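Local coordinates for protein reducing-end xylose-releasing exo-oligoxylanase Rex8A (Paenibacillus barcinonensis, PDB 6SUD) that hydrolyses short linear and branched xylooligosaccharides, releasing xylose from their reducing ends during xylan breakdown, at residues Ile184-Ile187 with Pro188-Phe192. The protein carries 1 engineered substitution. Residues are numbered along the deposited sequence; the frame is centred on the assembly and turned at random.
Sequences IKFI and PELPF
A type I beta turn from Ile-187 to Leu-190 reverses the chain, closed by a weak hydrogen bond from Leu-190 N to Ile-187 O (3.4 Å). Beyond it the arms meet again where Phe-186 N donates to Phe-192 O at 3.0 Å (160° at the hydrogen). A water between them donates to Leu-190 O (2.5 Å) and Phe-192 O. The Lys-185 chain passes Leu-190 O, bends at chi3 (-127°), and brings NZ in the carbonyl plane onto a lone pair of Pro-188 O at 2.8 Å; Pro-175 O takes a second hydrogen bond from NZ. With an alanine in place of this lysine, both carbonyls would probably lose the donor they share, and the turn its tie to Pro-175. This reversal belongs to the loop linking strand 183-184 to helix 200-209 in the (alpha/alpha)6 barrel of glycoside hydrolase family 8. Phe-186 and Phe-192 point the same way, rings near parallel (12°) but slid apart, Phe-186 CD2 lying 3.5 Å from Phe-192 CE1. Leu-190 CD1 packs against Ile-187 CD1 (3.6 Å) and the Phe-186 ring edge. The Phe-186 side chain, about 6 Å from a bound xylose, places the loop beside the active-site cleft, near Asp-265, probably the proton acceptor.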
loop_
_atom_site.group_PDB
_atom_site.type_symbol
_atom_site.label_atom_id
_atom_site.label_comp_id
_atom_site.label_asym_id
_atom_site.label_seq_id
_atom_site.Cartn_x
_atom_site.Cartn_y
_atom_site.Cartn_z
ATOM N N ILE A 184 10.373 6.779 7.155
ATOM C CA ILE A 184 10.187 5.316 7.371
ATOM C C ILE A 184 11.408 4.574 6.811
ATOM O O ILE A 184 11.966 4.999 5.780
ATOM C CB ILE A 184 8.855 4.829 6.767
ATOM C CG1 ILE A 184 8.506 3.433 7.273
ATOM C CG2 ILE A 184 8.866 4.933 5.247
ATOM C CD1 ILE A 184 7.126 2.956 6.878
ATOM N N LYS A 185 11.847 3.533 7.512
ATOM C CA LYS A 185 13.019 2.711 7.122
ATOM C C LYS A 185 12.566 1.476 6.349
ATOM O O LYS A 185 11.412 1.095 6.472
ATOM C CB LYS A 185 13.782 2.242 8.358
ATOM C CG LYS A 185 14.376 3.355 9.186
ATOM C CD LYS A 185 15.170 2.803 10.346
ATOM C CE LYS A 185 14.764 3.384 11.679
ATOM N NZ LYS A 185 15.339 2.602 12.795
ATOM N N PHE A 186 13.496 0.820 5.674
ATOM C CA PHE A 186 13.233 -0.463 4.975
ATOM C C PHE A 186 12.969 -1.566 6.017
ATOM O O PHE A 186 11.936 -2.241 5.945
ATOM C CB PHE A 186 14.381 -0.802 4.027
ATOM C CG PHE A 186 14.401 -2.251 3.633
ATOM C CD1 PHE A 186 13.316 -2.809 2.974
ATOM C CD2 PHE A 186 15.472 -3.062 3.965
ATOM C CE1 PHE A 186 13.320 -4.146 2.621
ATOM C CE2 PHE A 186 15.478 -4.399 3.605
ATOM C CZ PHE A 186 14.397 -4.941 2.949
ATOM N N ILE A 187 13.876 -1.725 6.978
ATOM C CA ILE A 187 13.664 -2.543 8.213
ATOM C C ILE A 187 14.222 -1.744 9.388
ATOM O O ILE A 187 14.993 -0.825 9.182
ATOM C CB ILE A 187 14.281 -3.954 8.107
ATOM C CG1 ILE A 187 15.800 -3.932 7.913
ATOM C CG2 ILE A 187 13.567 -4.758 7.026
ATOM C CD1 ILE A 187 16.451 -5.307 7.956
ATOM N N PRO A 188 13.819 -2.038 10.642
ATOM C CA PRO A 188 14.242 -1.223 11.788
ATOM C C PRO A 188 15.764 -1.040 11.942
ATOM O O PRO A 188 16.187 0.005 12.436
ATOM C CB PRO A 188 13.659 -1.993 12.985
ATOM C CG PRO A 188 12.458 -2.722 12.417
ATOM C CD PRO A 188 12.872 -3.103 11.014
ATOM N N GLU A 189 16.558 -2.042 11.543
ATOM C CA GLU A 189 18.015 -2.106 11.830
ATOM C C GLU A 189 18.839 -1.326 10.791
ATOM O O GLU A 189 19.980 -0.966 11.136
ATOM C CB GLU A 189 18.500 -3.556 11.887
ATOM C CG GLU A 189 17.937 -4.345 13.053
ATOM C CD GLU A 189 16.645 -5.101 12.795
ATOM O OE1 GLU A 189 16.054 -4.942 11.691
ATOM O OE2 GLU A 189 16.220 -5.852 13.708
ATOM N N LEU A 190 18.326 -1.082 9.576
ATOM C CA LEU A 190 19.167 -0.593 8.442
ATOM C C LEU A 190 18.886 0.877 8.122
ATOM O O LEU A 190 17.737 1.312 8.121
ATOM C CB LEU A 190 18.946 -1.506 7.232
ATOM C CG LEU A 190 19.392 -2.956 7.428
ATOM C CD1 LEU A 190 19.193 -3.768 6.157
ATOM C CD2 LEU A 190 20.845 -3.033 7.883
ATOM N N PRO A 191 19.941 1.692 7.856
ATOM C CA PRO A 191 19.792 3.124 7.610
ATOM C C PRO A 191 19.548 3.463 6.132
ATOM O O PRO A 191 20.305 4.179 5.520
ATOM C CB PRO A 191 21.154 3.664 8.063
ATOM C CG PRO A 191 22.119 2.578 7.642
ATOM C CD PRO A 191 21.354 1.280 7.812
ATOM N N PHE A 192 18.501 2.891 5.562
ATOM C CA PHE A 192 17.995 3.326 4.241
ATOM C C PHE A 192 16.507 3.042 4.203
ATOM O O PHE A 192 15.955 2.479 5.179
ATOM C CB PHE A 192 18.745 2.662 3.085
ATOM C CG PHE A 192 18.650 1.162 3.007
ATOM C CD1 PHE A 192 17.601 0.547 2.339
ATOM C CD2 PHE A 192 19.640 0.364 3.556
ATOM C CE1 PHE A 192 17.531 -0.830 2.239
ATOM C CE2 PHE A 192 19.571 -1.017 3.458
ATOM C CZ PHE A 192 18.520 -1.613 2.796
HETATM O O HOH W 1 16.585 0.175 6.206
#